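Long-range contacts in techylectin-5A (Tachypleus tridentatus, PDB 1JC9), which recognises acetyl groups on the surfaces of bacteria and red blood cells and agglutinates them, as a secreted lectin of horseshoe crab innate immunity: residues G181-G185 with H220-L224; R186-F192 with W215-E221; Q208-G212 with S235-G239. One frame throughout, in Å; residues are numbered along the deposited sequence.

Contact 1. Residues G181-G185 with H220-L224. With NAG (2-acetamido-2-deoxy-beta-D-glucopyranose), chain B.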
loop_
_atom_site.group_PDB
_atom_site.type_symbol
_atom_site.label_atom_id
_atom_site.label_comp_id
_atom_site.label_asym_id
_atom_site.label_seq_id
_atom_site.Cartn_x
_atom_site.Cartn_y
_atom_site.Cartn_z
ATOM N N GLY A 181 10.541 -0.618 -11.935
ATOM C CA GLY A 181 10.700 0.757 -12.371
ATOM C C GLY A 181 10.321 1.619 -11.177
ATOM O O GLY A 181 9.425 1.262 -10.409
ATOM N N ASN A 182 10.989 2.753 -11.014
ATOM C CA ASN A 182 10.732 3.636 -9.884
ATOM C C ASN A 182 9.540 4.568 -10.094
ATOM O O ASN A 182 9.717 5.735 -10.434
ATOM C CB ASN A 182 11.988 4.461 -9.606
ATOM C CG ASN A 182 11.885 5.275 -8.337
ATOM O OD1 ASN A 182 10.886 5.212 -7.620
ATOM N ND2 ASN A 182 12.926 6.046 -8.047
ATOM N N SER A 183 8.328 4.066 -9.875
ATOM C CA SER A 183 7.140 4.896 -10.058
ATOM C C SER A 183 6.494 5.374 -8.754
ATOM O O SER A 183 5.436 6.001 -8.783
ATOM C CB SER A 183 6.100 4.159 -10.905
ATOM O OG SER A 183 6.582 3.936 -12.224
ATOM N N PHE A 184 7.118 5.083 -7.616
ATOM C CA PHE A 184 6.585 5.523 -6.323
ATOM C C PHE A 184 7.448 6.678 -5.813
ATOM O O PHE A 184 7.010 7.501 -5.003
ATOM C CB PHE A 184 6.618 4.364 -5.314
ATOM C CG PHE A 184 5.842 4.623 -4.043
ATOM C CD1 PHE A 184 4.507 5.015 -4.087
ATOM C CD2 PHE A 184 6.431 4.407 -2.800
ATOM C CE1 PHE A 184 3.768 5.183 -2.914
ATOM C CE2 PHE A 184 5.699 4.570 -1.618
ATOM C CZ PHE A 184 4.365 4.956 -1.678
ATOM N N GLY A 185 8.677 6.737 -6.316
ATOM C CA GLY A 185 9.614 7.766 -5.900
ATOM C C GLY A 185 9.113 9.197 -5.947
ATOM O O GLY A 185 9.368 9.970 -5.024
ATOM N N HIS A 220 0.225 11.503 -10.470
ATOM C CA HIS A 220 0.868 10.249 -10.074
ATOM C C HIS A 220 1.613 9.505 -11.172
ATOM O O HIS A 220 1.484 9.808 -12.360
ATOM C CB HIS A 220 -0.180 9.286 -9.507
ATOM C CG HIS A 220 -1.018 8.626 -10.559
ATOM N ND1 HIS A 220 -0.514 7.674 -11.422
ATOM C CD2 HIS A 220 -2.313 8.804 -10.910
ATOM C CE1 HIS A 220 -1.464 7.293 -12.257
ATOM N NE2 HIS A 220 -2.565 7.964 -11.970
ATOM N N GLU A 221 2.388 8.514 -10.738
ATOM C CA GLU A 221 3.121 7.625 -11.627
ATOM C C GLU A 221 2.697 6.218 -11.199
ATOM O O GLU A 221 2.871 5.251 -11.939
ATOM C CB GLU A 221 4.634 7.809 -11.490
ATOM C CG GLU A 221 5.116 9.181 -11.941
ATOM C CD GLU A 221 6.560 9.176 -12.408
ATOM O OE1 GLU A 221 7.445 8.738 -11.644
ATOM O OE2 GLU A 221 6.809 9.613 -13.550
ATOM N N SER A 222 2.144 6.117 -9.989
ATOM C CA SER A 222 1.621 4.851 -9.459
ATOM C C SER A 222 0.267 5.183 -8.831
ATOM O O SER A 222 0.113 6.230 -8.205
ATOM C CB SER A 222 2.576 4.227 -8.428
ATOM O OG SER A 222 2.875 5.109 -7.365
ATOM N N ASN A 223 -0.713 4.299 -8.999
ATOM C CA ASN A 223 -2.063 4.553 -8.494
ATOM C C ASN A 223 -2.712 3.237 -8.069
ATOM O O ASN A 223 -3.811 2.906 -8.506
ATOM C CB ASN A 223 -2.871 5.223 -9.623
ATOM C CG ASN A 223 -4.201 5.788 -9.159
ATOM O OD1 ASN A 223 -4.275 6.497 -8.156
ATOM N ND2 ASN A 223 -5.257 5.500 -9.908
ATOM N N LEU A 224 -2.030 2.502 -7.196
ATOM C CA LEU A 224 -2.497 1.195 -6.740
ATOM C C LEU A 224 -3.867 1.115 -6.076
ATOM O O LEU A 224 -4.461 0.036 -6.013
ATOM C CB LEU A 224 -1.427 0.563 -5.847
ATOM C CG LEU A 224 -0.348 -0.237 -6.599
ATOM C CD1 LEU A 224 -0.005 0.406 -7.935
ATOM C CD2 LEU A 224 0.882 -0.363 -5.725
HETATM C C1 NAG B . 2.137 13.045 -15.651
HETATM C C2 NAG B . 0.615 13.425 -15.335
HETATM C C3 NAG B . 0.138 14.476 -16.410
HETATM C C4 NAG B . 1.011 15.695 -16.217
HETATM C C5 NAG B . 2.505 15.280 -16.466
HETATM C C6 NAG B . 3.464 16.457 -16.260
HETATM C C7 NAG B . -0.769 11.772 -14.245
HETATM C C8 NAG B . -1.630 10.546 -14.241
HETATM N N2 NAG B . -0.213 12.212 -15.430
HETATM O O1 NAG B . 2.693 12.070 -14.713
HETATM O O3 NAG B . -1.215 14.864 -16.178
HETATM O O4 NAG B . 0.622 16.739 -17.180
HETATM O O5 NAG B . 2.963 14.231 -15.558
HETATM O O6 NAG B . 4.775 15.870 -16.530
HETATM O O7 NAG B . -0.586 12.357 -13.149
HETATM O O HOH W 1 8.375 8.050 -9.477
#

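Contact 2. Residues R186-F192 with W215-E221. With NAG (2-acetamido-2-deoxy-beta-D-glucopyranose), chain B.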
loop_
_atom_site.group_PDB
_atom_site.type_symbol
_atom_site.label_atom_id
_atom_site.label_comp_id
_atom_site.label_asym_id
_atom_site.label_seq_id
_atom_site.Cartn_x
_atom_site.Cartn_y
_atom_site.Cartn_z
ATOM N N ARG A 186 8.397 9.561 -7.005
ATOM C CA ARG A 186 7.914 10.931 -7.132
ATOM C C ARG A 186 6.916 11.326 -6.050
ATOM O O ARG A 186 6.667 12.511 -5.825
ATOM C CB ARG A 186 7.283 11.152 -8.511
ATOM C CG ARG A 186 7.188 12.624 -8.902
ATOM C CD ARG A 186 6.742 12.813 -10.350
ATOM N NE ARG A 186 5.304 12.630 -10.536
ATOM C CZ ARG A 186 4.689 12.721 -11.714
ATOM N NH1 ARG A 186 5.386 12.987 -12.812
ATOM N NH2 ARG A 186 3.375 12.560 -11.796
ATOM N N HIS A 187 6.354 10.338 -5.370
ATOM C CA HIS A 187 5.366 10.602 -4.330
ATOM C C HIS A 187 5.966 10.950 -2.972
ATOM O O HIS A 187 5.266 11.423 -2.079
ATOM C CB HIS A 187 4.429 9.397 -4.228
ATOM C CG HIS A 187 3.607 9.192 -5.462
ATOM N ND1 HIS A 187 2.430 9.875 -5.691
ATOM C CD2 HIS A 187 3.840 8.461 -6.577
ATOM C CE1 HIS A 187 1.976 9.573 -6.894
ATOM N NE2 HIS A 187 2.815 8.718 -7.454
ATOM N N ASN A 188 7.266 10.734 -2.825
ATOM C CA ASN A 188 7.942 11.036 -1.573
ATOM C C ASN A 188 7.653 12.473 -1.139
ATOM O O ASN A 188 7.659 13.383 -1.964
ATOM C CB ASN A 188 9.456 10.820 -1.740
ATOM C CG ASN A 188 10.239 11.106 -0.467
ATOM O OD1 ASN A 188 9.810 10.769 0.637
ATOM N ND2 ASN A 188 11.405 11.716 -0.621
ATOM N N GLY A 189 7.381 12.663 0.152
ATOM C CA GLY A 189 7.116 13.988 0.686
ATOM C C GLY A 189 5.764 14.623 0.400
ATOM O O GLY A 189 5.607 15.827 0.566
ATOM N N HIS A 190 4.781 13.836 -0.016
ATOM C CA HIS A 190 3.460 14.380 -0.312
ATOM C C HIS A 190 2.401 13.957 0.698
ATOM O O HIS A 190 2.535 12.918 1.351
ATOM C CB HIS A 190 3.039 13.958 -1.722
ATOM C CG HIS A 190 3.774 14.686 -2.803
ATOM N ND1 HIS A 190 3.354 15.900 -3.298
ATOM C CD2 HIS A 190 4.940 14.406 -3.435
ATOM C CE1 HIS A 190 4.227 16.339 -4.186
ATOM N NE2 HIS A 190 5.200 15.451 -4.287
ATOM N N ASN A 191 1.354 14.768 0.828
ATOM C CA ASN A 191 0.266 14.463 1.753
ATOM C C ASN A 191 -0.601 13.378 1.139
ATOM O O ASN A 191 -0.504 13.093 -0.051
ATOM C CB ASN A 191 -0.631 15.684 1.989
ATOM C CG ASN A 191 0.148 16.931 2.322
ATOM O OD1 ASN A 191 0.868 16.962 3.319
ATOM N ND2 ASN A 191 0.004 17.947 1.469
ATOM N N PHE A 192 -1.455 12.782 1.958
ATOM C CA PHE A 192 -2.367 11.765 1.473
ATOM C C PHE A 192 -3.623 12.525 1.052
ATOM O O PHE A 192 -4.013 13.482 1.721
ATOM C CB PHE A 192 -2.719 10.792 2.598
ATOM C CG PHE A 192 -3.356 9.522 2.121
ATOM C CD1 PHE A 192 -2.577 8.495 1.590
ATOM C CD2 PHE A 192 -4.736 9.343 2.207
ATOM C CE1 PHE A 192 -3.158 7.306 1.154
ATOM C CE2 PHE A 192 -5.329 8.156 1.773
ATOM C CZ PHE A 192 -4.536 7.135 1.245
ATOM N N TRP A 215 -0.932 9.319 -2.067
ATOM C CA TRP A 215 -0.090 10.483 -1.804
ATOM C C TRP A 215 0.115 11.178 -3.153
ATOM O O TRP A 215 1.230 11.253 -3.670
ATOM C CB TRP A 215 1.256 10.040 -1.220
ATOM C CG TRP A 215 1.141 9.355 0.118
ATOM C CD1 TRP A 215 1.111 9.951 1.349
ATOM C CD2 TRP A 215 0.986 7.945 0.351
ATOM N NE1 TRP A 215 0.948 9.003 2.332
ATOM C CE2 TRP A 215 0.868 7.764 1.748
ATOM C CE3 TRP A 215 0.936 6.821 -0.484
ATOM C CZ2 TRP A 215 0.702 6.501 2.330
ATOM C CZ3 TRP A 215 0.769 5.563 0.093
ATOM C CH2 TRP A 215 0.654 5.416 1.489
ATOM N N TYR A 216 -0.978 11.676 -3.715
ATOM C CA TYR A 216 -0.957 12.341 -5.011
ATOM C C TYR A 216 -0.085 13.587 -5.093
ATOM O O TYR A 216 -0.007 14.376 -4.148
ATOM C CB TYR A 216 -2.383 12.700 -5.432
ATOM C CG TYR A 216 -3.238 11.508 -5.798
ATOM C CD1 TYR A 216 -2.911 10.704 -6.893
ATOM C CD2 TYR A 216 -4.392 11.201 -5.076
ATOM C CE1 TYR A 216 -3.712 9.629 -7.263
ATOM C CE2 TYR A 216 -5.202 10.124 -5.438
ATOM C CZ TYR A 216 -4.852 9.346 -6.537
ATOM O OH TYR A 216 -5.645 8.292 -6.920
ATOM N N ASP A 217 0.557 13.747 -6.247
ATOM C CA ASP A 217 1.429 14.883 -6.529
ATOM C C ASP A 217 0.767 15.757 -7.595
ATOM O O ASP A 217 -0.023 16.643 -7.270
ATOM C CB ASP A 217 2.786 14.389 -7.040
ATOM C CG ASP A 217 3.758 15.520 -7.310
ATOM O OD1 ASP A 217 4.851 15.242 -7.853
ATOM O OD2 ASP A 217 3.435 16.684 -6.978
ATOM N N ARG A 218 1.079 15.483 -8.863
ATOM C CA ARG A 218 0.531 16.235 -9.995
ATOM C C ARG A 218 0.387 15.392 -11.271
ATOM O O ARG A 218 0.840 15.826 -12.328
ATOM C CB ARG A 218 1.449 17.406 -10.340
ATOM C CG ARG A 218 1.488 18.560 -9.370
ATOM C CD ARG A 218 2.724 19.404 -9.676
ATOM N NE ARG A 218 2.576 20.809 -9.302
ATOM C CZ ARG A 218 1.802 21.678 -9.947
ATOM N NH1 ARG A 218 1.097 21.291 -11.007
ATOM N NH2 ARG A 218 1.735 22.938 -9.539
ATOM N N CYS A 219 -0.246 14.220 -11.216
ATOM C CA CYS A 219 -0.844 13.658 -10.018
ATOM C C CYS A 219 -0.152 12.380 -9.537
ATOM O O CYS A 219 0.033 12.189 -8.330
ATOM C CB CYS A 219 -2.314 13.352 -10.280
ATOM S SG CYS A 219 -3.420 14.797 -10.357
ATOM N N HIS A 220 0.225 11.503 -10.470
ATOM C CA HIS A 220 0.868 10.249 -10.074
ATOM C C HIS A 220 1.613 9.505 -11.172
ATOM O O HIS A 220 1.484 9.808 -12.360
ATOM C CB HIS A 220 -0.180 9.286 -9.507
ATOM C CG HIS A 220 -1.018 8.626 -10.559
ATOM N ND1 HIS A 220 -0.514 7.674 -11.422
ATOM C CD2 HIS A 220 -2.313 8.804 -10.910
ATOM C CE1 HIS A 220 -1.464 7.293 -12.257
ATOM N NE2 HIS A 220 -2.565 7.964 -11.970
ATOM N N GLU A 221 2.388 8.514 -10.738
ATOM C CA GLU A 221 3.121 7.625 -11.627
ATOM C C GLU A 221 2.697 6.218 -11.199
ATOM O O GLU A 221 2.871 5.251 -11.939
ATOM C CB GLU A 221 4.634 7.809 -11.490
ATOM C CG GLU A 221 5.116 9.181 -11.941
ATOM C CD GLU A 221 6.560 9.176 -12.408
ATOM O OE1 GLU A 221 7.445 8.738 -11.644
ATOM O OE2 GLU A 221 6.809 9.613 -13.550
HETATM C C1 NAG B . 2.137 13.045 -15.651
HETATM C C2 NAG B . 0.615 13.425 -15.335
HETATM C C3 NAG B . 0.138 14.476 -16.410
HETATM C C4 NAG B . 1.011 15.695 -16.217
HETATM C C5 NAG B . 2.505 15.280 -16.466
HETATM C C6 NAG B . 3.464 16.457 -16.260
HETATM C C7 NAG B . -0.769 11.772 -14.245
HETATM C C8 NAG B . -1.630 10.546 -14.241
HETATM N N2 NAG B . -0.213 12.212 -15.430
HETATM O O1 NAG B . 2.693 12.070 -14.713
HETATM O O3 NAG B . -1.215 14.864 -16.178
HETATM O O4 NAG B . 0.622 16.739 -17.180
HETATM O O5 NAG B . 2.963 14.231 -15.558
HETATM O O6 NAG B . 4.775 15.870 -16.530
HETATM O O7 NAG B . -0.586 12.357 -13.149
HETATM O O HOH W 1 8.375 8.050 -9.477
HETATM O O HOH W 2 7.041 15.440 -6.396
HETATM O O HOH W 3 -1.869 14.349 -2.064
#

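Contact 3. Residues Q208-G212 with S235-G239. With NAG (2-acetamido-2-deoxy-beta-D-glucopyranose), chain B.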
loop_
_atom_site.group_PDB
_atom_site.type_symbol
_atom_site.label_atom_id
_atom_site.label_comp_id
_atom_site.label_asym_id
_atom_site.label_seq_id
_atom_site.Cartn_x
_atom_site.Cartn_y
_atom_site.Cartn_z
ATOM N N GLN A 208 -10.196 12.814 -7.183
ATOM C CA GLN A 208 -11.464 12.677 -7.885
ATOM C C GLN A 208 -11.253 12.280 -9.341
ATOM O O GLN A 208 -12.088 11.600 -9.932
ATOM C CB GLN A 208 -12.267 13.976 -7.803
ATOM C CG GLN A 208 -12.752 14.281 -6.391
ATOM C CD GLN A 208 -13.803 15.376 -6.348
ATOM O OE1 GLN A 208 -14.304 15.728 -5.276
ATOM N NE2 GLN A 208 -14.148 15.918 -7.515
ATOM N N THR A 209 -10.126 12.691 -9.909
ATOM C CA THR A 209 -9.817 12.364 -11.294
ATOM C C THR A 209 -9.291 10.939 -11.425
ATOM O O THR A 209 -9.719 10.197 -12.307
ATOM C CB THR A 209 -8.751 13.321 -11.879
ATOM O OG1 THR A 209 -9.203 14.675 -11.753
ATOM C CG2 THR A 209 -8.505 13.010 -13.357
ATOM N N TYR A 210 -8.375 10.561 -10.536
ATOM C CA TYR A 210 -7.768 9.238 -10.585
ATOM C C TYR A 210 -8.341 8.175 -9.649
ATOM O O TYR A 210 -7.808 7.069 -9.531
ATOM C CB TYR A 210 -6.257 9.401 -10.457
ATOM C CG TYR A 210 -5.756 10.267 -11.593
ATOM C CD1 TYR A 210 -5.849 9.826 -12.916
ATOM C CD2 TYR A 210 -5.292 11.561 -11.367
ATOM C CE1 TYR A 210 -5.504 10.652 -13.982
ATOM C CE2 TYR A 210 -4.941 12.396 -12.431
ATOM C CZ TYR A 210 -5.055 11.932 -13.734
ATOM O OH TYR A 210 -4.733 12.750 -14.795
ATOM N N LYS A 211 -9.436 8.536 -8.986
ATOM C CA LYS A 211 -10.217 7.625 -8.152
ATOM C C LYS A 211 -9.701 6.901 -6.910
ATOM O O LYS A 211 -10.348 5.960 -6.452
ATOM C CB LYS A 211 -10.835 6.576 -9.081
ATOM C CG LYS A 211 -11.559 7.171 -10.279
ATOM C CD LYS A 211 -12.716 8.051 -9.833
ATOM C CE LYS A 211 -13.531 8.566 -11.014
ATOM N NZ LYS A 211 -12.774 9.553 -11.829
ATOM N N GLY A 212 -8.572 7.303 -6.346
ATOM C CA GLY A 212 -8.119 6.589 -5.168
ATOM C C GLY A 212 -7.711 7.460 -3.999
ATOM O O GLY A 212 -7.873 8.677 -4.030
ATOM N N SER A 235 -9.592 4.713 -20.791
ATOM C CA SER A 235 -9.600 5.845 -19.870
ATOM C C SER A 235 -8.155 6.136 -19.489
ATOM O O SER A 235 -7.297 5.251 -19.554
ATOM C CB SER A 235 -10.433 5.533 -18.622
ATOM O OG SER A 235 -9.989 4.351 -17.982
ATOM N N TYR A 236 -7.888 7.373 -19.085
ATOM C CA TYR A 236 -6.531 7.772 -18.744
ATOM C C TYR A 236 -6.088 7.630 -17.287
ATOM O O TYR A 236 -6.608 8.297 -16.396
ATOM C CB TYR A 236 -6.296 9.218 -19.194
ATOM C CG TYR A 236 -4.913 9.745 -18.887
ATOM C CD1 TYR A 236 -3.790 9.234 -19.533
ATOM C CD2 TYR A 236 -4.724 10.750 -17.939
ATOM C CE1 TYR A 236 -2.508 9.710 -19.243
ATOM C CE2 TYR A 236 -3.448 11.235 -17.641
ATOM C CZ TYR A 236 -2.347 10.709 -18.296
ATOM O OH TYR A 236 -1.085 11.182 -18.001
ATOM N N ALA A 237 -5.119 6.744 -17.074
ATOM C CA ALA A 237 -4.498 6.512 -15.775
ATOM C C ALA A 237 -5.379 6.403 -14.530
ATOM O O ALA A 237 -4.915 6.692 -13.426
ATOM C CB ALA A 237 -3.444 7.589 -15.549
ATOM N N ASP A 238 -6.627 5.973 -14.674
ATOM C CA ASP A 238 -7.488 5.881 -13.500
ATOM C C ASP A 238 -7.645 4.478 -12.924
ATOM O O ASP A 238 -8.488 4.249 -12.062
ATOM C CB ASP A 238 -8.855 6.509 -13.795
ATOM C CG ASP A 238 -9.523 5.925 -15.020
ATOM O OD1 ASP A 238 -8.844 5.240 -15.815
ATOM O OD2 ASP A 238 -10.737 6.165 -15.191
ATOM N N GLY A 239 -6.823 3.547 -13.400
ATOM C CA GLY A 239 -6.857 2.183 -12.894
ATOM C C GLY A 239 -5.642 1.950 -12.001
ATOM O O GLY A 239 -4.992 2.918 -11.600
HETATM C C1 NAG B . 2.137 13.045 -15.651
HETATM C C2 NAG B . 0.615 13.425 -15.335
HETATM C C3 NAG B . 0.138 14.476 -16.410
HETATM C C4 NAG B . 1.011 15.695 -16.217
HETATM C C5 NAG B . 2.505 15.280 -16.466
HETATM C C6 NAG B . 3.464 16.457 -16.260
HETATM C C7 NAG B . -0.769 11.772 -14.245
HETATM C C8 NAG B . -1.630 10.546 -14.241
HETATM N N2 NAG B . -0.213 12.212 -15.430
HETATM O O1 NAG B . 2.693 12.070 -14.713
HETATM O O3 NAG B . -1.215 14.864 -16.178
HETATM O O4 NAG B . 0.622 16.739 -17.180
HETATM O O5 NAG B . 2.963 14.231 -15.558
HETATM O O6 NAG B . 4.775 15.870 -16.530
HETATM O O7 NAG B . -0.586 12.357 -13.149
HETATM O O HOH W 4 -12.415 8.072 -13.872
#

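Contact 1. Residues G181-G185 with H220-L224
S183 and E221 are the closest residues of two irregular loop segments, with 5.1 Å between S183 CA and E221 CA, and no backbone-to-backbone hydrogen bond joins G181-G185 to H220-L224. The direct bond comes from a side chain. S222 OG donates to S183 O over 3.1 Å. The hydroxyl stands above the carbonyl plane, 45° out of it. S222 OG sits between its own backbone N and carbonyl carbon (chi1 56°). This turns it to S183 O and also to the edge of the F184 ring, where it lies in plane, 3.7 Å from F184 CD1. Carbon crowds the same carbonyl, for E221 CB is 3.4 Å from S183 O. S183 CB packs against E221 CB and E221 O, while S183 OG bonds to A244 N.

A water makes the second link. It donates to both N182 O and E221 OE1. The other oxygen, E221 OE2, pairs with R243. N182 OD1 accepts from G185 N at 3.0 Å, an Asx motif that braces the first loop, and it is also hydrogen-bonded to Y157 OH.

H220 belongs to the acetyl-group pocket. H220 N points almost straight at NAG O7, 2.9 Å away. The acetyl methyl, NAG C8, lies 3.6 Å above one face of the imidazole ring, offset toward its rim, and N223 CB covers the opposite face. The loop contact is therefore mainly polar: a hydroxyl and a water take up the carbonyls of S183 and N182, next to H220, one of the residues that bind the sugar.

Contact 2. Residues R186-F192 with W215-E221
H187 is gripped at the edge of its ring by the backbone of W215-E221, and this is the tight, buried part of the contact. H187 ND1 donates to W215 O at 2.7 Å, in the ring plane but 46° above the carbonyl plane. H187 NE2 accepts a weak bond from E221 N. The ND1 bond, helped by the weak one, probably sets the ring rotation, and H187 CE1 presses on H220 CB. Further along, F192 turns its edge to the face of W215, with F192 CD1 3.5 Å from W215 CE2 and the planes 78° apart.

Between these points the first segment makes a type II turn, H187 to H190, in a fibrinogen C-terminal domain. The second carries a cis peptide before C219, whose SG is in a disulfide with C206. R186, C219 and H220 belong to the acetyl-sugar pocket; R186 and H220 are experimentally implicated in ligand binding. C219 N donates to NAG O7 at 2.7 Å.

The solvent side is looser. D217 CB lies over the face of the H190 ring, and a water joins R186 O, H190 NE2 and D217 OD1. The R186 chain bends at chi3 (78°). Its guanidinium stacks on E221, with E221 CG 3.6 Å above the centre. Salt bridges from R186 NE to D217 OD1 and from R186 NH1 to E221 OE2 are long; the stronger partner of E221 OE2 is R243. R186 NE is buried without a hydrogen-bond partner. R186 NH2 donates to NAG O1 at 3.0 Å.

Contact 3. Residues Q208-G212 with S235-G239
The acetyl-binding pocket of this fibrinogen-like lectin is walled here by Y210, Y236 and A237. All three are implicated in ligand binding. Y210 lies on helix 206-210, and Y236 and A237 lie in the loop before helix 243-246. No direct hydrogen bond joins the two segments; they meet through rings and carbonyls. The Y210 ring reaches the loop with its edge, where Y236 O lies in plane. Y210 CD1 is 3.3 Å from A237 O. Y210 OH comes to the edge of the other tyrosine, 3.5 Å from Y236 CE2. Y236 has CG opposite its backbone N (chi1 180°), which swings the ring out to the sugar. There Y236 OH accepts a bond from NAG N2 at 2.9 Å, nearly straight (163°). A237 CB sits over the centre of the Y236 ring and touches the acetyl methyl, with 3.7 Å from A237 CB to NAG C8. The methyl also lies over a face of Y210, so these three side chains enclose it together with H220.

The outer side of the contact is polar and includes a bridging water. K211 has a positive phi of 62°, and its side chain folds back over the carbonyls of Q208 and T209. K211 NZ donates to Q208 O at 2.9 Å and to T209 O at 3.2 Å. S235 OG donates to the syn lone pair of D238 OD1. The water links the two charges, accepting from K211 NZ and donating to D238 OD2 at 2.9 Å.

In the fold
All three contacts touch the bound sugar, but at different depths. Contact 1 is the most buried and lies nearest the centre of the chain. Contact 2 is partly buried and has much the largest interface. Contact 3 is the outermost, its centre about 17 Å from the centre of the chain. Contacts 1 and 2 share H220 and E221 and one water, and pair the loops that precede and follow helix 206-210 in the sequence. Contact 3 sets that helix against another loop. In contact 2 the R186 guanidinium, flanked by D217 and E221, meets the sugar's O1, while aromatic rings dominate contact 3. H220 NE2 to A237 O and N223 ND2 to Y210 O tie contact 1 to contact 3.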